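Local coordinates for protein cellulase (Bacteroides salanitronis, PDB 6WQY) that probably hydrolyses internal beta-1,4-glycosidic bonds of cellulose and related polysaccharides as a broad-specificity family GH5 endoglucanase, represented here by its TIM-barrel domain, at residues A[24-27]-A[28-31]; A[193-196]-A[197-201]; A[229-232]-A[233-237]; A[292-295]-A[296-300]. All blocks are in the same frame, centred on the assembly; numbering follows the deposited sequence. Where two conformers were deposited one is given.

Overall arrangement
Four local helix contacts illustrate how helices pack around a (beta/alpha)8 barrel and against its N-terminal end. Interactions 2, 3 and 4 sit on helices 191-209, 228-234 and 284-299, which follow one another round the barrel; interaction 3 is the middle member, its centre 11 Å from those of both others. Asn197 hydrogen-bonds to the backbone at Asn234 and Val236, joining interactions 2 and 3, and the salt bridge from Lys293 NZ to Asp229 OD1 (2.6 Å) joins 4 to 3. Interaction 1, on helix 24-31, touches interaction 4 where Pro24 CG meets Ile299 O at 3.5 Å. All four lie away from Glu95, a magnesium ligand in a crystal structure of this protein; a bound magnesium ion is about 11 Å from the Trp199 side chain.

Interaction 1: A[24-27]-A[28-31]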
loop_
_atom_site.group_PDB
_atom_site.type_symbol
_atom_site.label_atom_id
_atom_site.label_comp_id
_atom_site.label_asym_id
_atom_site.label_seq_id
_atom_site.Cartn_x
_atom_site.Cartn_y
_atom_site.Cartn_z
ATOM N N PRO A 24 5.145 -15.981 -7.342
ATOM C CA PRO A 24 4.123 -14.991 -6.979
ATOM C C PRO A 24 3.015 -15.532 -6.110
ATOM O O PRO A 24 2.592 -14.856 -5.171
ATOM C CB PRO A 24 3.610 -14.509 -8.342
ATOM C CG PRO A 24 4.808 -14.627 -9.223
ATOM C CD PRO A 24 5.495 -15.900 -8.774
ATOM N N LEU A 25 2.503 -16.721 -6.404
ATOM C CA LEU A 25 1.375 -17.236 -5.638
ATOM C C LEU A 25 1.789 -17.601 -4.218
ATOM O O LEU A 25 1.016 -17.396 -3.275
ATOM C CB LEU A 25 0.727 -18.407 -6.362
ATOM C CG LEU A 25 0.046 -18.013 -7.675
ATOM C CD1 LEU A 25 -0.484 -19.235 -8.410
ATOM C CD2 LEU A 25 -1.079 -17.017 -7.425
ATOM N N GLU A 26 3.010 -18.120 -4.035
ATOM C CA GLU A 26 3.479 -18.447 -2.694
ATOM C C GLU A 26 3.743 -17.198 -1.863
ATOM O O GLU A 26 3.455 -17.159 -0.659
ATOM C CB GLU A 26 4.747 -19.291 -2.785
ATOM C CG GLU A 26 4.512 -20.738 -3.188
ATOM C CD GLU A 26 3.675 -21.484 -2.168
ATOM O OE1 GLU A 26 2.431 -21.427 -2.264
ATOM O OE2 GLU A 26 4.262 -22.108 -1.259
ATOM N N ILE A 27 4.311 -16.175 -2.483
ATOM C CA ILE A 27 4.502 -14.909 -1.791
ATOM C C ILE A 27 3.154 -14.338 -1.380
ATOM O O ILE A 27 2.979 -13.855 -0.252
ATOM C CB ILE A 27 5.340 -13.962 -2.672
ATOM C CG1 ILE A 27 6.751 -14.535 -2.836
ATOM C CG2 ILE A 27 5.362 -12.559 -2.085
ATOM C CD1 ILE A 27 7.549 -13.892 -3.934
ATOM N N ALA A 28 2.168 -14.426 -2.269
ATOM C CA ALA A 28 0.834 -13.937 -1.949
ATOM C C ALA A 28 0.222 -14.686 -0.771
ATOM O O ALA A 28 -0.412 -14.065 0.089
ATOM C CB ALA A 28 -0.083 -14.018 -3.170
ATOM N N VAL A 29 0.384 -16.015 -0.715
ATOM C CA VAL A 29 -0.125 -16.764 0.432
ATOM C C VAL A 29 0.475 -16.236 1.722
ATOM O O VAL A 29 -0.225 -16.078 2.728
ATOM C CB VAL A 29 0.155 -18.273 0.264
ATOM C CG1 VAL A 29 -0.023 -19.029 1.595
ATOM C CG2 VAL A 29 -0.746 -18.867 -0.806
ATOM N N SER A 30 1.779 -15.960 1.725
ATOM C CA SER A 30 2.424 -15.534 2.959
ATOM C C SER A 30 1.914 -14.175 3.415
ATOM O O SER A 30 1.937 -13.880 4.612
ATOM C CB SER A 30 3.947 -15.521 2.803
ATOM O OG SER A 30 4.421 -14.381 2.100
ATOM N N LEU A 31 1.475 -13.320 2.481
ATOM C CA LEU A 31 0.960 -11.993 2.812
ATOM C C LEU A 31 -0.523 -12.001 3.169
ATOM O O LEU A 31 -0.983 -11.077 3.851
ATOM C CB LEU A 31 1.246 -11.015 1.671
ATOM C CG LEU A 31 2.706 -10.556 1.621
ATOM C CD1 LEU A 31 3.111 -10.127 0.225
ATOM C CD2 LEU A 31 2.963 -9.447 2.631
#
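Ser30 and Ile27 meet where the serine hydroxyl reaches back along its own helix: Ser30 OG donates to Ile27 O at 2.8 Å. The hydroxyl sits between the backbone N and the carbonyl carbon (chi1 78°), which turns it toward the preceding turn. It comes in bent, at 128° to the C=O bond, while Leu31 N approaches the same oxygen more nearly head-on, 3.2 Å from Ile27 O. Two donors thus grip one carbonyl. On the buried flank, Ile27 and Leu31 run side by side in the same direction, and Ile27 CG2 rests 4.0 Å from Leu31 CD1. The preceding helical bonds are regular, with Ala28 N 3.0 Å from Pro24 O and Val29 N the same 3.0 Å from Leu25 O.

Outward from this shell, Ser20 N donates to Ser30 OG, making the hydroxyl a relay between the N-terminal segment and the helix. Leu31 O bonds to Ser74 OG. Since Ser74 and Met247 lie at the starts of their strands, the helix packs against the N-terminal end of the barrel; its apolar flank, Ile27 and Leu31, packs on Met247 of strand 246-251. With an alanine here in place of Ser30, Ser20 N would probably lose its acceptor and Ile27 O one of its two donors. One hydroxyl both donates to Ile27 O and accepts from Ser20 N, so its hydrogen-bonding capacity is used within the protein.

Interaction 2: A[193-196]-A[197-201]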
loop_
_atom_site.group_PDB
_atom_site.type_symbol
_atom_site.label_atom_id
_atom_site.label_comp_id
_atom_site.label_asym_id
_atom_site.label_seq_id
_atom_site.Cartn_x
_atom_site.Cartn_y
_atom_site.Cartn_z
ATOM N N TYR A 193 7.837 8.396 -16.643
ATOM C CA TYR A 193 7.826 6.971 -16.317
ATOM C C TYR A 193 9.241 6.457 -16.088
ATOM O O TYR A 193 9.486 5.636 -15.181
ATOM C CB TYR A 193 7.165 6.151 -17.425
ATOM C CG TYR A 193 5.728 6.517 -17.710
ATOM C CD1 TYR A 193 4.830 6.769 -16.697
ATOM C CD2 TYR A 193 5.276 6.631 -19.017
ATOM C CE1 TYR A 193 3.521 7.125 -16.973
ATOM C CE2 TYR A 193 3.975 6.982 -19.311
ATOM C CZ TYR A 193 3.091 7.228 -18.277
ATOM O OH TYR A 193 1.788 7.602 -18.504
ATOM N N ALA A 194 10.185 6.919 -16.905
ATOM C CA ALA A 194 11.565 6.482 -16.774
ATOM C C ALA A 194 12.167 6.965 -15.464
ATOM O O ALA A 194 12.903 6.226 -14.804
ATOM C CB ALA A 194 12.397 6.980 -17.956
ATOM N N VAL A 195 11.874 8.205 -15.073
ATOM C CA VAL A 195 12.393 8.726 -13.813
ATOM C C VAL A 195 11.889 7.908 -12.633
ATOM O O VAL A 195 12.668 7.566 -11.733
ATOM C CB VAL A 195 12.054 10.219 -13.673
ATOM C CG1 VAL A 195 12.362 10.707 -12.269
ATOM C CG2 VAL A 195 12.818 11.031 -14.703
ATOM N N LEU A 196 10.598 7.572 -12.610
ATOM C CA LEU A 196 10.089 6.755 -11.513
ATOM C C LEU A 196 10.797 5.403 -11.479
ATOM O O LEU A 196 11.160 4.896 -10.405
ATOM C CB LEU A 196 8.576 6.590 -11.634
ATOM C CG LEU A 196 7.945 5.720 -10.556
ATOM C CD1 LEU A 196 8.250 6.180 -9.138
ATOM C CD2 LEU A 196 6.427 5.667 -10.755
ATOM N N ASN A 197 11.018 4.803 -12.642
ATOM C CA ASN A 197 11.757 3.548 -12.668
ATOM C C ASN A 197 13.176 3.721 -12.130
ATOM O O ASN A 197 13.690 2.835 -11.425
ATOM C CB ASN A 197 11.759 2.955 -14.076
ATOM C CG ASN A 197 10.410 2.357 -14.463
ATOM O OD1 ASN A 197 9.750 1.707 -13.650
ATOM N ND2 ASN A 197 10.001 2.558 -15.704
ATOM N N GLU A 198 13.821 4.852 -12.437
ATOM C CA GLU A 198 15.140 5.142 -11.893
ATOM C C GLU A 198 15.092 5.273 -10.376
ATOM O O GLU A 198 15.994 4.791 -9.672
ATOM C CB GLU A 198 15.695 6.449 -12.487
ATOM C CG GLU A 198 16.021 6.407 -13.962
ATOM C CD GLU A 198 16.381 7.770 -14.577
ATOM O OE1 GLU A 198 16.603 8.774 -13.843
ATOM O OE2 GLU A 198 16.454 7.838 -15.833
ATOM N N TRP A 199 14.070 5.956 -9.854
ATOM C CA TRP A 199 13.948 6.123 -8.412
ATOM C C TRP A 199 13.791 4.786 -7.709
ATOM O O TRP A 199 14.390 4.557 -6.645
ATOM C CB TRP A 199 12.743 7.000 -8.091
ATOM C CG TRP A 199 12.881 8.449 -8.453
ATOM C CD1 TRP A 199 13.962 9.085 -8.974
ATOM C CD2 TRP A 199 11.864 9.438 -8.301
ATOM N NE1 TRP A 199 13.673 10.429 -9.141
ATOM C CE2 TRP A 199 12.383 10.660 -8.743
ATOM C CE3 TRP A 199 10.555 9.394 -7.825
ATOM C CZ2 TRP A 199 11.631 11.840 -8.719
ATOM C CZ3 TRP A 199 9.812 10.554 -7.807
ATOM C CH2 TRP A 199 10.354 11.757 -8.239
ATOM N N ASN A 200 12.984 3.885 -8.278
ATOM C CA ASN A 200 12.839 2.574 -7.665
ATOM C C ASN A 200 14.174 1.842 -7.634
ATOM O O ASN A 200 14.478 1.137 -6.658
ATOM C CB ASN A 200 11.778 1.754 -8.389
ATOM C CG ASN A 200 10.362 2.163 -8.015
ATOM O OD1 ASN A 200 10.120 2.698 -6.926
ATOM N ND2 ASN A 200 9.417 1.883 -8.907
ATOM N N GLN A 201 14.976 1.988 -8.690
ATOM C CA GLN A 201 16.298 1.365 -8.701
ATOM C C GLN A 201 17.199 1.950 -7.616
ATOM O O GLN A 201 17.949 1.218 -6.956
ATOM C CB GLN A 201 16.954 1.530 -10.072
ATOM C CG GLN A 201 18.265 0.767 -10.211
ATOM C CD GLN A 201 18.029 -0.724 -10.254
ATOM O OE1 GLN A 201 17.501 -1.245 -11.235
ATOM N NE2 GLN A 201 18.381 -1.422 -9.183
#
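Regular alpha-helical bonds link Tyr193-Leu196 to Asn197-Gln201, the shortest running from Trp199 N to Val195 O (2.8 Å). One turn apart on the same side, Val195 and Trp199 form a CH-pi contact. Val195 CG1, swung opposite the backbone N by a chi1 of 170°, lies over one face of the indole, 3.8 Å from the centroid of the five-membered ring and 30° off its normal. The methyl is displaced toward the rim, and CG1 comes within 3.5 Å of Trp199 CE2. Leu196 adds a looser touch from another direction: its side chain crosses the indole at about a right angle, with CD1 4.2 Å from Trp199 CE3.

The polar ends reach beyond the turn. Trp199 NE1 donates to Asn142 OD1 on helix 139-159, Glu198 forms salt bridges with Lys146 and Arg191, and Asn200 ND2 bonds to Pro222 O at the end of a barrel strand. Replacing Trp199 with a leucine would probably strip Val195 CG1 of its aromatic face and leave Asn142 OD1 without the indole N-H. Chemically, the indole does two jobs at once: its face receives an aliphatic methyl, and its buried N-H is satisfied by an amide oxygen of helix 139-159, which together restrict how the ring can turn.

Interaction 3: A[229-232]-A[233-237]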
loop_
_atom_site.group_PDB
_atom_site.type_symbol
_atom_site.label_atom_id
_atom_site.label_comp_id
_atom_site.label_asym_id
_atom_site.label_seq_id
_atom_site.Cartn_x
_atom_site.Cartn_y
_atom_site.Cartn_z
ATOM N N ASP A 229 -3.063 0.227 -15.245
ATOM C CA ASP A 229 -2.729 0.343 -16.661
ATOM C C ASP A 229 -1.364 0.992 -16.862
ATOM O O ASP A 229 -0.553 0.530 -17.679
ATOM C CB ASP A 229 -3.821 1.104 -17.405
ATOM C CG ASP A 229 -5.034 0.250 -17.633
ATOM O OD1 ASP A 229 -4.930 -0.719 -18.415
ATOM O OD2 ASP A 229 -6.067 0.516 -16.983
ATOM N N LEU A 230 -1.094 2.084 -16.156
ATOM C CA LEU A 230 0.195 2.745 -16.333
ATOM C C LEU A 230 1.348 1.894 -15.823
ATOM O O LEU A 230 2.485 2.040 -16.299
ATOM C CB LEU A 230 0.212 4.121 -15.684
ATOM C CG LEU A 230 -0.791 5.115 -16.262
ATOM C CD1 LEU A 230 -0.647 6.461 -15.560
ATOM C CD2 LEU A 230 -0.602 5.296 -17.759
ATOM N N THR A 231 1.075 1.027 -14.848
ATOM C CA THR A 231 2.085 0.107 -14.331
ATOM C C THR A 231 2.383 -0.990 -15.352
ATOM O O THR A 231 3.541 -1.200 -15.744
ATOM C CB THR A 231 1.612 -0.479 -12.997
ATOM O OG1 THR A 231 1.427 0.589 -12.058
ATOM C CG2 THR A 231 2.626 -1.453 -12.407
ATOM N N VAL A 232 1.359 -1.698 -15.832
ATOM C CA VAL A 232 1.659 -2.760 -16.791
ATOM C C VAL A 232 2.307 -2.198 -18.053
ATOM O O VAL A 232 3.133 -2.871 -18.684
ATOM C CB VAL A 232 0.437 -3.648 -17.111
ATOM C CG1 VAL A 232 -0.151 -4.236 -15.831
ATOM C CG2 VAL A 232 -0.605 -2.890 -17.903
ATOM N N GLU A 233 1.950 -0.976 -18.454
ATOM C CA GLU A 233 2.500 -0.417 -19.684
ATOM C C GLU A 233 3.911 0.129 -19.521
ATOM O O GLU A 233 4.700 0.058 -20.476
ATOM C CB GLU A 233 1.570 0.687 -20.203
ATOM C CG GLU A 233 0.188 0.162 -20.605
ATOM C CD GLU A 233 -0.895 1.231 -20.665
ATOM O OE1 GLU A 233 -0.598 2.420 -20.426
ATOM O OE2 GLU A 233 -2.059 0.867 -20.950
ATOM N N ASN A 234 4.264 0.671 -18.365
ATOM C CA ASN A 234 5.483 1.464 -18.248
ATOM C C ASN A 234 6.425 1.057 -17.131
ATOM O O ASN A 234 7.586 1.498 -17.146
ATOM C CB ASN A 234 5.157 2.959 -18.097
ATOM C CG ASN A 234 4.221 3.447 -19.172
ATOM O OD1 ASN A 234 3.026 3.699 -18.914
ATOM N ND2 ASN A 234 4.725 3.569 -20.358
ATOM N N PHE A 235 5.994 0.272 -16.154
ATOM C CA PHE A 235 6.876 -0.145 -15.068
ATOM C C PHE A 235 7.978 -1.052 -15.600
ATOM O O PHE A 235 7.735 -1.914 -16.447
ATOM C CB PHE A 235 6.037 -0.882 -14.016
ATOM C CG PHE A 235 6.834 -1.524 -12.914
ATOM C CD1 PHE A 235 7.315 -2.799 -13.069
ATOM C CD2 PHE A 235 7.041 -0.880 -11.701
ATOM C CE1 PHE A 235 8.032 -3.421 -12.067
ATOM C CE2 PHE A 235 7.746 -1.493 -10.689
ATOM C CZ PHE A 235 8.250 -2.764 -10.871
ATOM N N VAL A 236 9.184 -0.871 -15.070
ATOM C CA VAL A 236 10.323 -1.734 -15.354
ATOM C C VAL A 236 10.832 -2.277 -14.025
ATOM O O VAL A 236 11.144 -1.507 -13.117
ATOM C CB VAL A 236 11.444 -0.981 -16.098
ATOM C CG1 VAL A 236 12.669 -1.889 -16.260
ATOM C CG2 VAL A 236 10.953 -0.474 -17.448
ATOM N N LEU A 237 10.919 -3.585 -13.909
ATOM C CA LEU A 237 11.394 -4.186 -12.666
ATOM C C LEU A 237 12.853 -3.813 -12.446
ATOM O O LEU A 237 13.669 -4.010 -13.343
ATOM C CB LEU A 237 11.262 -5.700 -12.755
ATOM C CG LEU A 237 11.416 -6.461 -11.441
ATOM C CD1 LEU A 237 10.278 -6.167 -10.486
ATOM C CD2 LEU A 237 11.515 -7.966 -11.716
HETATM O O HOH W 1 -2.996 -1.579 -20.089
HETATM O O HOH W 2 5.618 -3.574 -17.086
#
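Glu233 and Asp229 are brought together by matching first torsions: in each, CG stands beside the backbone N and opposite the carbonyl carbon (chi1 -64° and -76°). The glutamate chain then runs on extended, back along the preceding turn, so that its carboxylate nears that of Asp229 obliquely, their planes 41° apart. In the conformer described, the closest charged oxygens, Asp229 OD1 and Glu233 OE2, stay 4.1 Å apart, and a water spans them, donating to Asp229 OD1 (2.7 Å) and to Glu233 OE2 (2.8 Å). Such a bridge, together with the salt bridge from Lys293 to Asp229, may ease the repulsion between two acids. Leu230 CD2 lies 3.9 Å from Glu233 OE1.

One turn on, the helix runs out. Thr231 O receives a sound bond from Phe235 N (2.9 Å), whereas Asn234 N makes only weak ones, to Leu230 O and Thr231 O. Phe235 is the first residue to leave helical backbone angles. Alongside this last bond, Thr231 and Phe235 point the same way, and Thr231 CG2 packs 3.8 Å from Phe235 CB. Thr231 OG1 turns to Asn227 O in the previous turn.

Short helix 228-234 is the crossover between parallel strands 219-222 and 246-251, a right-handed beta-alpha-beta unit of the barrel. Thr231 and Phe235 lie on Val248 of the second strand, Val232 meets Met294, Thr297 and Phe298 of helix 284-299, and on the other flank Leu230 packs on Tyr193 of helix 191-209.

Interaction 4: A[292-295]-A[296-300]; sequences AKMK and ETFID
A Met-aromatic contact and a widened, pi-type turn lie toward the C-terminal part of helix 284-299, where Met294 meets Phe298 and Lys295 reaches Asp300. The methionine chain, bent at chi2 and chi3, curls so that SD sits at the edge of the phenyl ring, 5.0 Å from the Phe298 centroid, while CE comes to 3.6 Å from Phe298 CD2. In the backbone, Met294 O takes two donors, Phe298 N at 2.9 Å and Ile299 N at 3.2 Å, the second lying in the carbonyl plane. That double acceptance shifts the bonding from four residues to five, and Asp300 N follows suit with Lys295 O (2.8 Å).

The same five-residue spacing separates the partners of a salt bridge. Lys295 CG is opposite the backbone N (chi1 179°), and the chain stays extended until it bends at its last torsion, which sets NZ 2.8 Å from Asp300 OD1, on the syn lone pair of that oxygen. On the buried flank, Met294 touches Val250 and Ala305, Phe298 leans on Val248, and Ile299 on Ala305. Seating one outer helix on two successive parallel strands, 246-251 and 305-310, is typical of the TIM-barrel fold.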
loop_
_atom_site.group_PDB
_atom_site.type_symbol
_atom_site.label_atom_id
_atom_site.label_comp_id
_atom_site.label_asym_id
_atom_site.label_seq_id
_atom_site.Cartn_x
_atom_site.Cartn_y
_atom_site.Cartn_z
ATOM N N ALA A 292 -6.605 -9.207 -14.481
ATOM C CA ALA A 292 -6.042 -10.048 -15.534
ATOM C C ALA A 292 -4.815 -9.403 -16.160
ATOM O O ALA A 292 -3.882 -10.111 -16.569
ATOM C CB ALA A 292 -7.100 -10.339 -16.596
ATOM N N LYS A 293 -4.790 -8.070 -16.261
ATOM C CA LYS A 293 -3.603 -7.402 -16.798
ATOM C C LYS A 293 -2.412 -7.624 -15.884
ATOM O O LYS A 293 -1.296 -7.896 -16.349
ATOM C CB LYS A 293 -3.873 -5.906 -16.976
ATOM C CG LYS A 293 -4.951 -5.582 -17.989
ATOM C CD LYS A 293 -5.292 -4.104 -18.035
ATOM C CE LYS A 293 -6.385 -3.819 -19.039
ATOM N NZ LYS A 293 -6.886 -2.414 -18.952
ATOM N N MET A 294 -2.631 -7.513 -14.573
ATOM C CA MET A 294 -1.555 -7.752 -13.620
ATOM C C MET A 294 -1.083 -9.199 -13.674
ATOM O O MET A 294 0.123 -9.475 -13.574
ATOM C CB MET A 294 -2.028 -7.425 -12.202
ATOM C CG MET A 294 -2.262 -5.945 -11.953
ATOM S SD MET A 294 -0.767 -4.908 -12.125
ATOM C CE MET A 294 0.174 -5.482 -10.714
ATOM N N LYS A 295 -2.019 -10.141 -13.839
ATOM C CA LYS A 295 -1.640 -11.549 -13.898
ATOM C C LYS A 295 -0.834 -11.844 -15.158
ATOM O O LYS A 295 0.165 -12.566 -15.105
ATOM C CB LYS A 295 -2.888 -12.425 -13.834
ATOM C CG LYS A 295 -2.591 -13.911 -13.920
ATOM C CD LYS A 295 -3.861 -14.744 -13.784
ATOM C CE LYS A 295 -3.669 -16.149 -14.340
ATOM N NZ LYS A 295 -2.640 -16.899 -13.583
ATOM N N GLU A 296 -1.246 -11.283 -16.296
ATOM C CA GLU A 296 -0.560 -11.550 -17.559
ATOM C C GLU A 296 0.826 -10.918 -17.588
ATOM O O GLU A 296 1.783 -11.528 -18.084
ATOM C CB GLU A 296 -1.409 -11.025 -18.722
ATOM C CG GLU A 296 -0.674 -10.927 -20.057
ATOM C CD GLU A 296 -1.583 -10.476 -21.191
ATOM O OE1 GLU A 296 -2.739 -10.944 -21.246
ATOM O OE2 GLU A 296 -1.143 -9.649 -22.017
ATOM N N THR A 297 0.957 -9.692 -17.071
ATOM C CA THR A 297 2.208 -8.965 -17.184
ATOM C C THR A 297 3.202 -9.357 -16.102
ATOM O O THR A 297 4.409 -9.415 -16.367
ATOM C CB THR A 297 1.937 -7.458 -17.145
ATOM O OG1 THR A 297 1.076 -7.105 -18.239
ATOM C CG2 THR A 297 3.231 -6.669 -17.234
ATOM N N PHE A 298 2.727 -9.609 -14.879
ATOM C CA PHE A 298 3.607 -9.849 -13.738
ATOM C C PHE A 298 3.500 -11.273 -13.209
ATOM O O PHE A 298 4.473 -12.033 -13.293
ATOM C CB PHE A 298 3.335 -8.791 -12.656
ATOM C CG PHE A 298 3.585 -7.394 -13.132
ATOM C CD1 PHE A 298 4.850 -7.013 -13.539
ATOM C CD2 PHE A 298 2.559 -6.479 -13.223
ATOM C CE1 PHE A 298 5.092 -5.729 -13.997
ATOM C CE2 PHE A 298 2.792 -5.181 -13.682
ATOM C CZ PHE A 298 4.067 -4.820 -14.072
ATOM N N ILE A 299 2.337 -11.663 -12.687
ATOM C CA ILE A 299 2.215 -12.927 -11.965
ATOM C C ILE A 299 2.670 -14.097 -12.827
ATOM O O ILE A 299 3.475 -14.933 -12.395
ATOM C CB ILE A 299 0.762 -13.117 -11.493
ATOM C CG1 ILE A 299 0.277 -11.935 -10.642
ATOM C CG2 ILE A 299 0.610 -14.416 -10.728
ATOM C CD1 ILE A 299 1.108 -11.660 -9.400
ATOM N N ASP A 300 2.143 -14.181 -14.049
ATOM C CA ASP A 300 2.452 -15.294 -14.937
ATOM C C ASP A 300 3.882 -15.250 -15.444
ATOM O O ASP A 300 4.348 -16.241 -16.011
ATOM C CB ASP A 300 1.510 -15.297 -16.142
ATOM C CG ASP A 300 0.106 -15.739 -15.789
ATOM O OD1 ASP A 300 -0.137 -16.173 -14.646
ATOM O OD2 ASP A 300 -0.776 -15.664 -16.680
#